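Local structure of putative cytochrome P450 YjiB (Bacillus subtilis subsp. subtilis, 4RM4) at residues A[273-278]-A[330-335]; A[279-284]-A[317-322]. The protein probably acts as a heme-dependent monooxygenase, a cytochrome P450 that uses molecular oxygen to oxidise organic substrates. All coordinates share one frame; numbering follows the deposited sequence.

Contacts 1 and 2 use successive turns of one helix, 272-282, which matches helix K of the cytochrome P450 fold, and their centres lie 11 Å apart. They share the ERR triad of the family: Glu-278 and Arg-334 belong to contact 1, Arg-281 to contact 2. The two arginines gather round one carboxylate, Arg-334 NE lying 3.3 Å from Arg-281 NE. Packing continues the junction, with Phe-330 CD1 3.8 Å from Phe-282 CB. The side chain of Glu-278 is about 13 Å from the heme, whereas that of Leu-280, in contact 2, approaches the heme to about 4 Å and lies about 8 Å from Cys-349, probably the axial ligand of the iron.

Contact 1: A[273-278]-A[330-335]; sequences PQAVEE and FDIRRH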
ATOM      1  N   PRO A 273      -1.430  13.262 -11.760  1.00 22.19           N
ATOM      2  CA  PRO A 273      -0.509  13.080 -10.625  1.00 22.77           C
ATOM      3  C   PRO A 273      -1.036  13.734  -9.339  1.00 22.75           C
ATOM      4  O   PRO A 273      -0.964  13.153  -8.264  1.00 20.06           O
ATOM      5  CB  PRO A 273       0.771  13.792 -11.093  1.00 23.54           C
ATOM      6  CG  PRO A 273       0.733  13.677 -12.582  1.00 22.99           C
ATOM      7  CD  PRO A 273      -0.738  13.794 -12.953  1.00 22.63           C
ATOM      8  N   GLN A 274      -1.561  14.944  -9.458  1.00 19.16           N
ATOM      9  CA  GLN A 274      -2.091  15.641  -8.302  1.00 19.01           C
ATOM     10  C   GLN A 274      -3.349  14.969  -7.759  1.00 19.97           C
ATOM     11  O   GLN A 274      -3.612  14.991  -6.558  1.00 17.73           O
ATOM     12  CB  GLN A 274      -2.355  17.106  -8.667  1.00 20.47           C
ATOM     13  CG  GLN A 274      -1.126  17.803  -9.263  1.00 29.24           C
ATOM     14  CD  GLN A 274      -1.154  17.911 -10.796  1.00 30.83           C
ATOM     15  OE1 GLN A 274      -1.143  16.904 -11.515  1.00 26.43           O
ATOM     16  NE2 GLN A 274      -1.188  19.148 -11.298  1.00 37.73           N
ATOM     17  N   ALA A 275      -4.136  14.379  -8.649  1.00 18.73           N
ATOM     18  CA  ALA A 275      -5.355  13.693  -8.244  1.00 21.45           C
ATOM     19  C   ALA A 275      -4.979  12.439  -7.462  1.00 16.48           C
ATOM     20  O   ALA A 275      -5.638  12.066  -6.485  1.00 18.18           O
ATOM     21  CB  ALA A 275      -6.188  13.324  -9.465  1.00 20.30           C
ATOM     22  N   VAL A 276      -3.906  11.789  -7.893  1.00 17.96           N
ATOM     23  CA  VAL A 276      -3.421  10.618  -7.172  1.00 17.07           C
ATOM     24  C   VAL A 276      -2.984  10.989  -5.744  1.00 16.18           C
ATOM     25  O   VAL A 276      -3.302  10.282  -4.788  1.00 13.91           O
ATOM     26  CB  VAL A 276      -2.305   9.894  -7.967  1.00 18.87           C
ATOM     27  CG1 VAL A 276      -1.531   8.923  -7.074  1.00 19.47           C
ATOM     28  CG2 VAL A 276      -2.924   9.172  -9.157  1.00 18.88           C
ATOM     29  N   GLU A 277      -2.303  12.121  -5.581  1.00 15.16           N
ATOM     30  CA  GLU A 277      -1.906  12.526  -4.241  1.00 17.45           C
ATOM     31  C   GLU A 277      -3.143  12.772  -3.388  1.00 14.63           C
ATOM     32  O   GLU A 277      -3.175  12.411  -2.219  1.00 16.02           O
ATOM     33  CB  GLU A 277      -0.956  13.729  -4.268  1.00 19.20           C
ATOM     34  CG  GLU A 277       0.352  13.427  -5.032  1.00 13.45           C
ATOM     35  CD  GLU A 277       1.102  12.238  -4.461  1.00 18.49           C
ATOM     36  OE1 GLU A 277       1.383  12.245  -3.246  1.00 18.94           O
ATOM     37  OE2 GLU A 277       1.431  11.311  -5.239  1.00 17.93           O
ATOM     38  N   GLU A 278      -4.183  13.360  -3.976  1.00 15.69           N
ATOM     39  CA  GLU A 278      -5.398  13.608  -3.192  1.00 14.55           C
ATOM     40  C   GLU A 278      -6.122  12.299  -2.837  1.00 14.22           C
ATOM     41  O   GLU A 278      -6.725  12.183  -1.767  1.00 15.24           O
ATOM     42  CB  GLU A 278      -6.327  14.578  -3.920  1.00 17.31           C
ATOM     43  CG  GLU A 278      -7.558  14.993  -3.147  1.00 18.43           C
ATOM     44  CD  GLU A 278      -7.256  15.781  -1.886  1.00 14.94           C
ATOM     45  OE1 GLU A 278      -6.134  15.653  -1.330  1.00 15.04           O
ATOM     46  OE2 GLU A 278      -8.164  16.531  -1.428  1.00 15.29           O
ATOM     47  N   PHE A 330     -12.657  16.343  -1.378  1.00 21.78           N
ATOM     48  CA  PHE A 330     -11.754  15.686  -2.314  1.00 19.82           C
ATOM     49  C   PHE A 330     -11.442  16.659  -3.446  1.00 18.78           C
ATOM     50  O   PHE A 330     -12.241  16.862  -4.361  1.00 20.21           O
ATOM     51  CB  PHE A 330     -12.376  14.383  -2.835  1.00 19.79           C
ATOM     52  CG  PHE A 330     -11.521  13.646  -3.838  1.00 17.72           C
ATOM     53  CD1 PHE A 330     -10.377  12.961  -3.441  1.00 18.56           C
ATOM     54  CD2 PHE A 330     -11.879  13.616  -5.184  1.00 18.77           C
ATOM     55  CE1 PHE A 330      -9.601  12.278  -4.373  1.00 16.22           C
ATOM     56  CE2 PHE A 330     -11.112  12.955  -6.113  1.00 19.41           C
ATOM     57  CZ  PHE A 330      -9.961  12.271  -5.703  1.00 18.56           C
ATOM     58  N   ASP A 331     -10.267  17.270  -3.348  1.00 19.19           N
ATOM     59  CA  ASP A 331      -9.836  18.361  -4.216  1.00 17.67           C
ATOM     60  C   ASP A 331      -8.603  17.909  -4.993  1.00 17.84           C
ATOM     61  O   ASP A 331      -7.476  17.947  -4.476  1.00 21.37           O
ATOM     62  CB  ASP A 331      -9.488  19.574  -3.341  1.00 18.19           C
ATOM     63  CG  ASP A 331      -9.049  20.781  -4.143  1.00 18.62           C
ATOM     64  OD1 ASP A 331      -8.939  20.683  -5.379  1.00 17.89           O
ATOM     65  OD2 ASP A 331      -8.798  21.842  -3.519  1.00 21.59           O
ATOM     66  N   ILE A 332      -8.806  17.473  -6.232  1.00 19.26           N
ATOM     67  CA  ILE A 332      -7.688  16.986  -7.039  1.00 20.10           C
ATOM     68  C   ILE A 332      -6.612  18.038  -7.299  1.00 22.96           C
ATOM     69  O   ILE A 332      -5.522  17.712  -7.787  1.00 19.56           O
ATOM     70  CB  ILE A 332      -8.150  16.436  -8.405  1.00 21.98           C
ATOM     71  CG1 ILE A 332      -8.811  17.547  -9.220  1.00 23.75           C
ATOM     72  CG2 ILE A 332      -9.098  15.254  -8.230  1.00 20.21           C
ATOM     73  CD1 ILE A 332      -9.018  17.174 -10.665  1.00 20.55           C
ATOM     74  N   ARG A 333      -6.907  19.293  -6.982  1.00 19.81           N
ATOM     75  CA  ARG A 333      -5.934  20.360  -7.167  1.00 19.28           C
ATOM     76  C   ARG A 333      -5.210  20.750  -5.876  1.00 22.42           C
ATOM     77  O   ARG A 333      -4.376  21.663  -5.867  1.00 24.95           O
ATOM     78  CB  ARG A 333      -6.605  21.592  -7.785  1.00 21.67           C
ATOM     79  CG  ARG A 333      -7.114  21.353  -9.186  1.00 21.08           C
ATOM     80  CD  ARG A 333      -7.839  22.574  -9.733  1.00 23.99           C
ATOM     81  NE  ARG A 333      -8.524  22.248 -10.983  1.00 24.20           N
ATOM     82  CZ  ARG A 333      -9.708  21.647 -11.038  1.00 26.25           C
ATOM     83  NH1 ARG A 333     -10.327  21.309  -9.913  1.00 20.05           N
ATOM     84  NH2 ARG A 333     -10.260  21.368 -12.216  1.00 21.55           N
ATOM     85  N   ARG A 334      -5.519  20.063  -4.783  1.00 20.71           N
ATOM     86  CA  ARG A 334      -4.905  20.405  -3.504  1.00 19.79           C
ATOM     87  C   ARG A 334      -3.381  20.446  -3.601  1.00 22.81           C
ATOM     88  O   ARG A 334      -2.739  19.443  -3.921  1.00 21.23           O
ATOM     89  CB  ARG A 334      -5.361  19.429  -2.423  1.00 17.64           C
ATOM     90  CG  ARG A 334      -4.835  19.731  -1.028  1.00 20.02           C
ATOM     91  CD  ARG A 334      -5.323  18.656  -0.066  1.00 21.11           C
ATOM     92  NE  ARG A 334      -6.781  18.582  -0.038  1.00 17.52           N
ATOM     93  CZ  ARG A 334      -7.536  19.342   0.751  1.00 23.87           C
ATOM     94  NH1 ARG A 334      -6.956  20.225   1.557  1.00 24.67           N
ATOM     95  NH2 ARG A 334      -8.862  19.219   0.748  1.00 22.18           N
ATOM     96  N   HIS A 335      -2.804  21.615  -3.325  1.00 26.17           N
ATOM     97  CA  HIS A 335      -1.354  21.783  -3.383  1.00 34.57           C
ATOM     98  C   HIS A 335      -0.883  22.920  -2.474  1.00 30.90           C
ATOM     99  O   HIS A 335      -1.416  24.028  -2.546  1.00 30.22           O
ATOM    100  CB  HIS A 335      -0.903  22.040  -4.826  1.00 32.96           C
ATOM    101  CG  HIS A 335       0.519  21.644  -5.088  1.00 35.52           C
ATOM    102  ND1 HIS A 335       1.494  22.549  -5.449  1.00 38.71           N
ATOM    103  CD2 HIS A 335       1.131  20.437  -5.028  1.00 39.56           C
ATOM    104  CE1 HIS A 335       2.644  21.917  -5.603  1.00 40.69           C
ATOM    105  NE2 HIS A 335       2.451  20.635  -5.356  1.00 41.53           N
TER
HETATM  106  O   HOH W   1      -2.922  16.757  -4.369  1.00 20.05           O
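Glu-278 sets its CG anti to the backbone N (chi1 -175°) and then bends at chi2, while Arg-334 runs out extended before folding at chi3 (-59°), and these turns bring the carboxylate to the NE edge of the guanidinium. Glu-278, of the helix K ExxR motif on helix 272-282, here meets the third member of the P450 ERR triad, Arg-334 of the meander loop that precedes the heme-ligand region. Arg-334 NE donates to Glu-278 OE2 at 2.8 Å, a salt bridge on the syn side of the carboxylate, with the two flat groups nearly coplanar at 26°. The same oxygen takes the backbone N of Asp-331 from its anti side, at 2.9 Å in an almost straight bond. Arg-281 adds a further salt bridge to OE2 and Asn-337 binds OE1, so this buried carboxylate is tied at both oxygens, and the surrounding positive charge would probably favour its ionised form. The NH2 of Arg-334 is bonded to the carbonyls of Met-329 and Arg-326, which helps fix the rotation of the guanidinium.

On its apolar stem, Glu-278 CG lies 3.5 Å from CD1 of Phe-330, whose ring also packs on helix 226-257. Further back along the helix, Ala-275 CB rests 3.7 Å from Ile-332 CG2. A type I turn from Asp-331 to Arg-334 shapes the loop, and Asp-331 OD1 accepts from Arg-333 N to form an Asx turn. A single water completes the junction, donating to Gln-274 O at 2.9 Å and to Arg-334 O at 2.7 Å.

Contact 2: A[279-284]-A[317-322]; sequences ALRFRA and ANRDEA
The C-terminal end of helix 272-282, the P450 helix K, meets here the turn that follows the short helix 314-317, probably the K' helix of the fold. Two pairs share the contact: Phe-282 with Arg-319, and Arg-281 with Asn-318. The guanidinium of Arg-319 lies flat over one face of the Phe-282 ring, the planes only 5° apart, with CZ 3.7 Å from the ring centroid in a cation-pi stack. Its edge meanwhile grips the carbonyl of the same residue: NH2 reaches Phe-282 O at 2.9 Å and NE reaches that oxygen at 3.2 Å, with the oxygen lying in the guanidinium plane. The NE bond runs to a lone pair in the carbonyl plane, whereas NH2 comes in tilted from it. A bend at chi2 (-64°) turns the chain of Arg-319 and carries its guanidinium to the helix end. The positive group would probably also ease the negative end of the helix dipole. A leucine in place of Arg-319 would probably leave Phe-282 O without its two donors and one face of the ring without its cationic cover.

Arg-281 passes alongside Asn-318 in the opposite sense, and its NH2 donates to Asn-318 O at 2.9 Å, while also binding the carbonyl of Pro-327. The amide of Asn-318 gives Arg-281 O only a weak bond from ND2, at 3.4 Å; its stronger partner is Ile-340, whose backbone N binds OD1. Around this buried junction, Arg-319 also makes a cation-pi contact with Phe-27 and touches Arg-34 of helix 27-36, Leu-280 packs on Leu-247 and Phe-282 on Glu-257 of helix 226-257, and Ala-317 rests on helix 53-61.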
ATOM      1  N   ALA A 279      -6.035  11.299  -3.709  1.00 10.80           N
ATOM      2  CA  ALA A 279      -6.632  10.006  -3.391  1.00 15.09           C
ATOM      3  C   ALA A 279      -5.864   9.351  -2.240  1.00 15.57           C
ATOM      4  O   ALA A 279      -6.457   8.734  -1.349  1.00 15.92           O
ATOM      5  CB  ALA A 279      -6.664   9.105  -4.622  1.00 17.06           C
ATOM      6  N   LEU A 280      -4.544   9.492  -2.254  1.00 15.70           N
ATOM      7  CA  LEU A 280      -3.722   9.009  -1.138  1.00 13.92           C
ATOM      8  C   LEU A 280      -4.105   9.708   0.157  1.00 16.68           C
ATOM      9  O   LEU A 280      -4.211   9.070   1.199  1.00 15.06           O
ATOM     10  CB  LEU A 280      -2.234   9.211  -1.418  1.00 16.37           C
ATOM     11  CG  LEU A 280      -1.681   8.176  -2.420  1.00 14.73           C
ATOM     12  CD1 LEU A 280      -0.482   8.727  -3.177  1.00 13.81           C
ATOM     13  CD2 LEU A 280      -1.362   6.851  -1.747  1.00 16.95           C
ATOM     14  N   ARG A 281      -4.300  11.022   0.095  1.00 16.24           N
ATOM     15  CA  ARG A 281      -4.682  11.746   1.300  1.00 13.05           C
ATOM     16  C   ARG A 281      -6.061  11.310   1.766  1.00 16.52           C
ATOM     17  O   ARG A 281      -6.277  11.022   2.950  1.00 15.03           O
ATOM     18  CB  ARG A 281      -4.689  13.269   1.090  1.00 15.38           C
ATOM     19  CG  ARG A 281      -4.975  13.981   2.432  1.00 16.62           C
ATOM     20  CD  ARG A 281      -5.362  15.455   2.273  1.00 14.12           C
ATOM     21  NE  ARG A 281      -6.606  15.638   1.527  1.00 17.35           N
ATOM     22  CZ  ARG A 281      -7.819  15.721   2.075  1.00 15.41           C
ATOM     23  NH1 ARG A 281      -8.884  15.925   1.306  1.00 19.34           N
ATOM     24  NH2 ARG A 281      -7.971  15.645   3.389  1.00 15.48           N
ATOM     25  N   PHE A 282      -6.989  11.250   0.824  1.00 14.94           N
ATOM     26  CA  PHE A 282      -8.414  11.125   1.155  1.00 13.51           C
ATOM     27  C   PHE A 282      -8.816   9.714   1.577  1.00 14.45           C
ATOM     28  O   PHE A 282      -9.658   9.555   2.464  1.00 15.59           O
ATOM     29  CB  PHE A 282      -9.263  11.569  -0.036  1.00 15.22           C
ATOM     30  CG  PHE A 282     -10.660  12.003   0.327  1.00 15.85           C
ATOM     31  CD1 PHE A 282     -10.873  13.066   1.186  1.00 15.15           C
ATOM     32  CD2 PHE A 282     -11.758  11.366  -0.224  1.00 18.97           C
ATOM     33  CE1 PHE A 282     -12.170  13.476   1.496  1.00 19.33           C
ATOM     34  CE2 PHE A 282     -13.052  11.776   0.079  1.00 23.79           C
ATOM     35  CZ  PHE A 282     -13.253  12.822   0.943  1.00 18.36           C
ATOM     36  N   ARG A 283      -8.223   8.705   0.936  1.00 11.71           N
ATOM     37  CA  ARG A 283      -8.560   7.303   1.190  1.00 13.11           C
ATOM     38  C   ARG A 283      -7.335   6.380   1.177  1.00 15.33           C
ATOM     39  O   ARG A 283      -7.238   5.456   0.369  1.00 16.62           O
ATOM     40  CB  ARG A 283      -9.632   6.801   0.207  1.00 16.18           C
ATOM     41  CG  ARG A 283     -11.051   7.299   0.552  1.00 16.17           C
ATOM     42  CD  ARG A 283     -12.134   6.735  -0.385  1.00 15.62           C
ATOM     43  NE  ARG A 283     -13.488   6.951   0.148  1.00 19.93           N
ATOM     44  CZ  ARG A 283     -14.358   7.846  -0.322  1.00 21.74           C
ATOM     45  NH1 ARG A 283     -14.038   8.624  -1.348  1.00 17.02           N
ATOM     46  NH2 ARG A 283     -15.562   7.964   0.241  1.00 17.66           N
ATOM     47  N   ALA A 284      -6.415   6.658   2.096  1.00 17.39           N
ATOM     48  CA  ALA A 284      -5.174   5.897   2.234  1.00 13.91           C
ATOM     49  C   ALA A 284      -5.522   4.429   2.420  1.00 15.53           C
ATOM     50  O   ALA A 284      -6.377   4.107   3.227  1.00 16.47           O
ATOM     51  CB  ALA A 284      -4.391   6.415   3.446  1.00 16.18           C
ATOM     52  N   ALA A 317      -4.845  11.281  10.382  1.00 12.92           N
ATOM     53  CA  ALA A 317      -3.926  12.400  10.172  1.00 16.95           C
ATOM     54  C   ALA A 317      -4.229  13.150   8.878  1.00 18.61           C
ATOM     55  O   ALA A 317      -4.195  14.385   8.820  1.00 16.42           O
ATOM     56  CB  ALA A 317      -2.497  11.896  10.158  1.00 16.48           C
ATOM     57  N   ASN A 318      -4.550  12.384   7.853  1.00 13.92           N
ATOM     58  CA  ASN A 318      -4.745  12.899   6.512  1.00 16.39           C
ATOM     59  C   ASN A 318      -6.051  13.701   6.382  1.00 16.32           C
ATOM     60  O   ASN A 318      -6.266  14.368   5.366  1.00 17.93           O
ATOM     61  CB  ASN A 318      -4.744  11.734   5.509  1.00 16.08           C
ATOM     62  CG  ASN A 318      -3.337  11.246   5.145  1.00 18.51           C
ATOM     63  OD1 ASN A 318      -2.319  11.786   5.602  1.00 17.45           O
ATOM     64  ND2 ASN A 318      -3.284  10.208   4.316  1.00 20.78           N
ATOM     65  N   ARG A 319      -6.904  13.631   7.408  1.00 14.69           N
ATOM     66  CA  ARG A 319      -8.173  14.371   7.444  1.00 18.13           C
ATOM     67  C   ARG A 319      -8.172  15.479   8.494  1.00 18.15           C
ATOM     68  O   ARG A 319      -9.208  16.111   8.748  1.00 19.17           O
ATOM     69  CB  ARG A 319      -9.349  13.431   7.757  1.00 21.58           C
ATOM     70  CG  ARG A 319      -9.556  12.266   6.804  1.00 21.22           C
ATOM     71  CD  ARG A 319      -9.907  12.794   5.435  1.00 16.96           C
ATOM     72  NE  ARG A 319     -10.484  11.806   4.523  1.00 18.15           N
ATOM     73  CZ  ARG A 319     -11.783  11.661   4.271  1.00 23.03           C
ATOM     74  NH1 ARG A 319     -12.686  12.418   4.899  1.00 19.40           N
ATOM     75  NH2 ARG A 319     -12.180  10.752   3.385  1.00 18.40           N
ATOM     76  N   ASP A 320      -7.028  15.685   9.133  1.00 18.76           N
ATOM     77  CA  ASP A 320      -6.927  16.586  10.272  1.00 20.11           C
ATOM     78  C   ASP A 320      -7.024  18.053   9.855  1.00 21.36           C
ATOM     79  O   ASP A 320      -6.193  18.549   9.102  1.00 18.57           O
ATOM     80  CB  ASP A 320      -5.631  16.321  11.036  1.00 17.91           C
ATOM     81  CG  ASP A 320      -5.533  17.121  12.312  1.00 24.35           C
ATOM     82  OD1 ASP A 320      -6.383  18.032  12.516  1.00 23.86           O
ATOM     83  OD2 ASP A 320      -4.606  16.846  13.105  1.00 17.97           O
ATOM     84  N   GLU A 321      -8.066  18.716  10.349  1.00 22.24           N
ATOM     85  CA  GLU A 321      -8.346  20.114  10.058  1.00 25.68           C
ATOM     86  C   GLU A 321      -7.194  21.052  10.444  1.00 25.90           C
ATOM     87  O   GLU A 321      -7.062  22.142   9.888  1.00 27.95           O
ATOM     88  CB  GLU A 321      -9.629  20.534  10.799  1.00 25.05           C
ATOM     89  CG  GLU A 321     -10.877  19.668  10.478  1.00 30.18           C
ATOM     90  CD  GLU A 321     -10.954  18.300  11.212  1.00 31.89           C
ATOM     91  OE1 GLU A 321      -9.984  17.857  11.865  1.00 29.73           O
ATOM     92  OE2 GLU A 321     -12.024  17.661  11.130  1.00 34.86           O
ATOM     93  N   ALA A 322      -6.378  20.635  11.408  1.00 23.86           N
ATOM     94  CA  ALA A 322      -5.273  21.464  11.879  1.00 24.31           C
ATOM     95  C   ALA A 322      -4.133  21.545  10.873  1.00 24.28           C
ATOM     96  O   ALA A 322      -3.279  22.428  10.963  1.00 30.38           O
ATOM     97  CB  ALA A 322      -4.764  20.964  13.218  1.00 26.17           C
TER